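Side-chain contacts in Kiaa0380 (Homo sapiens, PDB 1HTJ), which probably links heterotrimeric G protein signalling to Rho GTPases, pairing an RGS-like domain with guanine nucleotide exchange activity: residues Ala42-Gly45 with Val46-Tyr50; Ser58-Leu61 with Phe62-Ala66. The protein carries 3 engineered substitutions. All coordinates share one frame; numbering follows the deposited sequence.

Interaction 1: residues Ala42-Gly45 with Val46-Tyr50; sequences AHLG and VFLRY
His43 and Phe47, an i to i+4 pair on alpha helix 41-54 of the RGS-like domain, share a backbone hydrogen bond but send their rings away from each other. The imidazole meets the ring of Phe31 with the planes at about 45°, and its NE2 makes a weak hydrogen bond to Ser27 OG; Leu156 and Leu159 also touch this side chain. The Phe47 ring, carried off with CG anti to the backbone N (chi1 -178°), packs on Ile136 of helix 118-144. Phe47 N donates almost straight to His43 O at 2.9 Å. Val46 N makes a hydrogen bond to Ala42 O at 3.0 Å, and Val46 CG2 lies 3.4 Å from Ala42 O. On another side of the helix, Leu48 CG comes to the oxygen end of the Leu44 carbonyl, 3.2 Å from Leu44 O, and the two side chains cross obliquely with Leu44 CG 3.9 Å from Leu48 CD1. Arg49 bends at chi3, and its NH1 is hydrogen-bonded to Gln173 OE1 on helix 163-182. Near the root of that side chain, Gly45 O accepts a hydrogen bond from Arg49 N at 2.9 Å while Arg49 CG stands 3.4 Å from Gly45 O.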
ATOM      1  N   ALA A  42      10.271  -4.582  -4.553  1.00 46.07           N
ATOM      2  CA  ALA A  42       9.981  -5.844  -5.229  1.00 45.03           C
ATOM      3  C   ALA A  42       9.117  -6.756  -4.359  1.00 43.93           C
ATOM      4  O   ALA A  42       8.117  -7.317  -4.826  1.00 43.63           O
ATOM      5  CB  ALA A  42      11.285  -6.552  -5.598  1.00 45.33           C
ATOM      6  N   HIS A  43       9.522  -6.896  -3.101  1.00 42.35           N
ATOM      7  CA  HIS A  43       8.829  -7.726  -2.135  1.00 40.91           C
ATOM      8  C   HIS A  43       7.431  -7.189  -1.877  1.00 40.19           C
ATOM      9  O   HIS A  43       6.450  -7.946  -1.845  1.00 39.64           O
ATOM     10  CB  HIS A  43       9.629  -7.765  -0.837  1.00 41.23           C
ATOM     11  CG  HIS A  43      10.940  -8.472  -0.968  1.00 41.25           C
ATOM     12  ND1 HIS A  43      11.976  -7.977  -1.731  1.00 41.48           N
ATOM     13  CD2 HIS A  43      11.353  -9.676  -0.506  1.00 41.41           C
ATOM     14  CE1 HIS A  43      12.970  -8.848  -1.737  1.00 41.44           C
ATOM     15  NE2 HIS A  43      12.618  -9.888  -1.003  1.00 41.27           N
ATOM     16  N   LEU A  44       7.350  -5.873  -1.702  1.00 38.83           N
ATOM     17  CA  LEU A  44       6.084  -5.212  -1.460  1.00 37.46           C
ATOM     18  C   LEU A  44       5.172  -5.497  -2.642  1.00 36.41           C
ATOM     19  O   LEU A  44       3.990  -5.768  -2.475  1.00 37.08           O
ATOM     20  CB  LEU A  44       6.296  -3.703  -1.313  1.00 37.63           C
ATOM     21  CG  LEU A  44       5.040  -2.900  -0.958  1.00 37.14           C
ATOM     22  CD1 LEU A  44       4.575  -3.275   0.433  1.00 36.12           C
ATOM     23  CD2 LEU A  44       5.346  -1.400  -1.024  1.00 37.50           C
ATOM     24  N   GLY A  45       5.737  -5.431  -3.838  1.00 35.30           N
ATOM     25  CA  GLY A  45       4.984  -5.697  -5.046  1.00 34.19           C
ATOM     26  C   GLY A  45       4.422  -7.105  -5.031  1.00 33.72           C
ATOM     27  O   GLY A  45       3.243  -7.307  -5.297  1.00 34.14           O
ATOM     28  N   VAL A  46       5.259  -8.086  -4.719  1.00 32.97           N
ATOM     29  CA  VAL A  46       4.809  -9.469  -4.657  1.00 32.26           C
ATOM     30  C   VAL A  46       3.641  -9.549  -3.658  1.00 32.05           C
ATOM     31  O   VAL A  46       2.576 -10.075  -3.972  1.00 32.59           O
ATOM     32  CB  VAL A  46       5.957 -10.408  -4.187  1.00 31.92           C
ATOM     33  CG1 VAL A  46       5.412 -11.791  -3.868  1.00 30.71           C
ATOM     34  CG2 VAL A  46       7.026 -10.498  -5.265  1.00 31.43           C
ATOM     35  N   PHE A  47       3.853  -9.017  -2.461  1.00 31.68           N
ATOM     36  CA  PHE A  47       2.832  -9.020  -1.430  1.00 31.90           C
ATOM     37  C   PHE A  47       1.547  -8.343  -1.913  1.00 31.82           C
ATOM     38  O   PHE A  47       0.439  -8.809  -1.627  1.00 31.88           O
ATOM     39  CB  PHE A  47       3.377  -8.324  -0.173  1.00 31.93           C
ATOM     40  CG  PHE A  47       2.416  -8.315   1.002  1.00 32.94           C
ATOM     41  CD1 PHE A  47       1.690  -9.462   1.342  1.00 32.46           C
ATOM     42  CD2 PHE A  47       2.246  -7.158   1.775  1.00 32.35           C
ATOM     43  CE1 PHE A  47       0.812  -9.461   2.427  1.00 32.38           C
ATOM     44  CE2 PHE A  47       1.376  -7.144   2.857  1.00 33.17           C
ATOM     45  CZ  PHE A  47       0.651  -8.308   3.186  1.00 33.44           C
ATOM     46  N   LEU A  48       1.698  -7.254  -2.661  1.00 31.38           N
ATOM     47  CA  LEU A  48       0.550  -6.510  -3.165  1.00 30.96           C
ATOM     48  C   LEU A  48      -0.241  -7.322  -4.190  1.00 30.75           C
ATOM     49  O   LEU A  48      -1.463  -7.246  -4.252  1.00 30.61           O
ATOM     50  CB  LEU A  48       1.020  -5.174  -3.764  1.00 31.22           C
ATOM     51  CG  LEU A  48       1.317  -4.061  -2.748  1.00 30.08           C
ATOM     52  CD1 LEU A  48       2.028  -2.902  -3.418  1.00 30.85           C
ATOM     53  CD2 LEU A  48       0.010  -3.577  -2.159  1.00 30.76           C
ATOM     54  N   ARG A  49       0.457  -8.111  -4.990  1.00 30.65           N
ATOM     55  CA  ARG A  49      -0.217  -8.938  -5.985  1.00 30.70           C
ATOM     56  C   ARG A  49      -1.154  -9.909  -5.269  1.00 30.36           C
ATOM     57  O   ARG A  49      -2.266 -10.153  -5.716  1.00 29.77           O
ATOM     58  CB  ARG A  49       0.822  -9.694  -6.832  1.00 30.30           C
ATOM     59  CG  ARG A  49       1.546  -8.767  -7.792  1.00 30.07           C
ATOM     60  CD  ARG A  49       2.657  -9.451  -8.554  1.00 30.26           C
ATOM     61  NE  ARG A  49       2.168 -10.484  -9.453  1.00 30.47           N
ATOM     62  CZ  ARG A  49       2.920 -11.065 -10.388  1.00 31.02           C
ATOM     63  NH1 ARG A  49       4.184 -10.715 -10.533  1.00 30.41           N
ATOM     64  NH2 ARG A  49       2.411 -11.991 -11.189  1.00 31.89           N
ATOM     65  N   TYR A  50      -0.697 -10.446  -4.143  1.00 30.82           N
ATOM     66  CA  TYR A  50      -1.517 -11.352  -3.368  1.00 31.36           C
ATOM     67  C   TYR A  50      -2.722 -10.561  -2.862  1.00 31.14           C
ATOM     68  O   TYR A  50      -3.872 -10.977  -3.039  1.00 31.26           O
ATOM     69  CB  TYR A  50      -0.730 -11.931  -2.176  1.00 32.08           C
ATOM     70  CG  TYR A  50      -1.640 -12.525  -1.113  1.00 33.80           C
ATOM     71  CD1 TYR A  50      -2.386 -13.680  -1.363  1.00 33.89           C
ATOM     72  CD2 TYR A  50      -1.838 -11.866   0.105  1.00 33.75           C
ATOM     73  CE1 TYR A  50      -3.323 -14.156  -0.421  1.00 35.19           C
ATOM     74  CE2 TYR A  50      -2.762 -12.325   1.041  1.00 34.81           C
ATOM     75  CZ  TYR A  50      -3.509 -13.464   0.778  1.00 35.05           C
ATOM     76  OH  TYR A  50      -4.472 -13.867   1.691  1.00 35.38           O
TER

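Interaction 2: residues Ser58-Leu61 with Phe62-Ala66; sequences SPLL and FYLCA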
ATOM      1  N   SER A  58      -7.659  -2.245   1.105  1.00 32.48           N
ATOM      2  CA  SER A  58      -7.806  -0.996   1.831  1.00 32.83           C
ATOM      3  C   SER A  58      -6.769  -0.675   2.927  1.00 33.07           C
ATOM      4  O   SER A  58      -6.056   0.315   2.825  1.00 32.49           O
ATOM      5  CB  SER A  58      -9.224  -0.917   2.415  1.00 32.39           C
ATOM      6  OG  SER A  58     -10.189  -1.184   1.402  1.00 31.27           O
ATOM      7  N   PRO A  59      -6.670  -1.510   3.976  1.00 33.49           N
ATOM      8  CA  PRO A  59      -5.700  -1.211   5.037  1.00 34.05           C
ATOM      9  C   PRO A  59      -4.268  -0.951   4.617  1.00 34.60           C
ATOM     10  O   PRO A  59      -3.656   0.015   5.097  1.00 34.66           O
ATOM     11  CB  PRO A  59      -5.823  -2.409   5.992  1.00 34.17           C
ATOM     12  CG  PRO A  59      -6.358  -3.502   5.131  1.00 34.14           C
ATOM     13  CD  PRO A  59      -7.357  -2.787   4.239  1.00 33.81           C
ATOM     14  N   LEU A  60      -3.727  -1.794   3.737  1.00 34.24           N
ATOM     15  CA  LEU A  60      -2.353  -1.605   3.306  1.00 34.42           C
ATOM     16  C   LEU A  60      -2.178  -0.430   2.370  1.00 34.59           C
ATOM     17  O   LEU A  60      -1.190   0.304   2.481  1.00 34.50           O
ATOM     18  CB  LEU A  60      -1.812  -2.868   2.639  1.00 34.98           C
ATOM     19  CG  LEU A  60      -0.382  -2.762   2.111  1.00 34.92           C
ATOM     20  CD1 LEU A  60       0.548  -2.317   3.241  1.00 35.25           C
ATOM     21  CD2 LEU A  60       0.061  -4.112   1.545  1.00 35.50           C
ATOM     22  N   LEU A  61      -3.106  -0.253   1.430  1.00 33.98           N
ATOM     23  CA  LEU A  61      -2.980   0.865   0.509  1.00 34.28           C
ATOM     24  C   LEU A  61      -3.122   2.155   1.294  1.00 34.84           C
ATOM     25  O   LEU A  61      -2.442   3.147   1.015  1.00 35.27           O
ATOM     26  CB  LEU A  61      -4.028   0.796  -0.617  1.00 33.53           C
ATOM     27  CG  LEU A  61      -3.761  -0.239  -1.724  1.00 33.11           C
ATOM     28  CD1 LEU A  61      -4.834  -0.124  -2.811  1.00 31.96           C
ATOM     29  CD2 LEU A  61      -2.358  -0.001  -2.326  1.00 31.71           C
ATOM     30  N   PHE A  62      -4.008   2.139   2.280  1.00 35.07           N
ATOM     31  CA  PHE A  62      -4.204   3.307   3.118  1.00 35.70           C
ATOM     32  C   PHE A  62      -2.887   3.600   3.845  1.00 36.45           C
ATOM     33  O   PHE A  62      -2.359   4.724   3.811  1.00 35.95           O
ATOM     34  CB  PHE A  62      -5.299   3.045   4.147  1.00 35.39           C
ATOM     35  CG  PHE A  62      -5.339   4.069   5.233  1.00 36.50           C
ATOM     36  CD1 PHE A  62      -5.600   5.412   4.930  1.00 36.13           C
ATOM     37  CD2 PHE A  62      -5.040   3.719   6.551  1.00 36.38           C
ATOM     38  CE1 PHE A  62      -5.559   6.385   5.920  1.00 36.10           C
ATOM     39  CE2 PHE A  62      -4.999   4.692   7.554  1.00 36.70           C
ATOM     40  CZ  PHE A  62      -5.258   6.028   7.236  1.00 36.40           C
ATOM     41  N   TYR A  63      -2.356   2.567   4.492  1.00 36.55           N
ATOM     42  CA  TYR A  63      -1.111   2.681   5.237  1.00 37.57           C
ATOM     43  C   TYR A  63       0.020   3.260   4.370  1.00 37.54           C
ATOM     44  O   TYR A  63       0.762   4.152   4.803  1.00 37.15           O
ATOM     45  CB  TYR A  63      -0.701   1.296   5.761  1.00 38.49           C
ATOM     46  CG  TYR A  63       0.568   1.311   6.561  1.00 39.35           C
ATOM     47  CD1 TYR A  63       0.534   1.282   7.950  1.00 39.64           C
ATOM     48  CD2 TYR A  63       1.805   1.377   5.930  1.00 39.70           C
ATOM     49  CE1 TYR A  63       1.710   1.318   8.696  1.00 40.62           C
ATOM     50  CE2 TYR A  63       2.989   1.417   6.666  1.00 40.58           C
ATOM     51  CZ  TYR A  63       2.933   1.383   8.046  1.00 40.69           C
ATOM     52  OH  TYR A  63       4.096   1.390   8.776  1.00 42.27           O
ATOM     53  N   LEU A  64       0.144   2.741   3.152  1.00 36.86           N
ATOM     54  CA  LEU A  64       1.178   3.185   2.237  1.00 37.14           C
ATOM     55  C   LEU A  64       0.985   4.646   1.816  1.00 37.82           C
ATOM     56  O   LEU A  64       1.961   5.374   1.572  1.00 37.17           O
ATOM     57  CB  LEU A  64       1.205   2.277   1.001  1.00 36.47           C
ATOM     58  CG  LEU A  64       1.701   0.836   1.226  1.00 36.77           C
ATOM     59  CD1 LEU A  64       1.572   0.029  -0.053  1.00 35.89           C
ATOM     60  CD2 LEU A  64       3.152   0.862   1.674  1.00 36.16           C
ATOM     61  N   CYS A  65      -0.271   5.069   1.710  1.00 38.05           N
ATOM     62  CA  CYS A  65      -0.547   6.442   1.317  1.00 38.73           C
ATOM     63  C   CYS A  65      -0.265   7.377   2.489  1.00 39.48           C
ATOM     64  O   CYS A  65       0.314   8.440   2.303  1.00 38.87           O
ATOM     65  CB  CYS A  65      -1.991   6.579   0.824  1.00 38.14           C
ATOM     66  SG  CYS A  65      -2.255   5.962  -0.879  1.00 35.89           S
ATOM     67  N   ALA A  66      -0.656   6.959   3.692  1.00 40.75           N
ATOM     68  CA  ALA A  66      -0.416   7.751   4.902  1.00 42.49           C
ATOM     69  C   ALA A  66       1.088   7.873   5.089  1.00 43.70           C
ATOM     70  O   ALA A  66       1.590   8.898   5.538  1.00 44.09           O
ATOM     71  CB  ALA A  66      -1.039   7.079   6.119  1.00 41.96           C
TER
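Leu60 and Leu64 form the apolar i to i+4 pair of helix 58-69, an inner helix of the all-helical RGS-like domain, and the Leu64 side chain can be followed outward along its partner. Leu64 CB begins 3.4 Å from Leu60 O. Because CG stands anti to its own carbonyl carbon (chi1 -69°), the chain turns back along the helix, and Leu64 CG comes 3.2 Å from Leu60 O. Beyond the branch, Leu64 CD1 meets Leu60 CG at 4.0 Å, while Leu60 CD1 rests 3.9 Å from Leu64 CG. The oxygen under this pair is taken up by the backbone, with Leu64 N donating a hydrogen bond to Leu60 O at 2.9 Å.

Phe62 illustrates a different use of the i to i+4 spacing: its CB lies 3.1 Å from Ser58 O, which also accepts a hydrogen bond from Phe62 N. Pro59 O, three residues back, sits at the ring's edge, near its plane. Pro59, second in the helix, costs no i to i+4 bond by lacking an N-H, and its carbonyl accepts a hydrogen bond from Tyr63 N. Ser58 OG is hydrogen-bonded to Asp56 OD1.

The helix is enclosed on several sides. Phe62 and Tyr63 pack on helix 118-144, Phe62 also meeting the ring of Phe88; Leu61 and Cys65 touch Ala195 of helix 186-202, and Leu60 and Leu64 turn to helix 41-54.

Overall arrangement
Interactions 1 and 2 lie on helices that follow each other in the chain, and their centres are about 14 Å apart. In each, a leucine pair spaced by one turn lines part of the surface where the two helices meet. Leu60 fits against two residues of 46-50: Leu60 CD2 is 3.6 Å from Phe47 CE2 and 3.7 Å from Leu48 CD2. Farther along, Leu44 CD2 approaches Leu64 CD2 at 4.1 Å, and both these leucines touch Tyr199 of helix 186-202. The local i to i+4 contacts thus set out side chains that the tertiary fold then joins, within the core of the RGS-like domain.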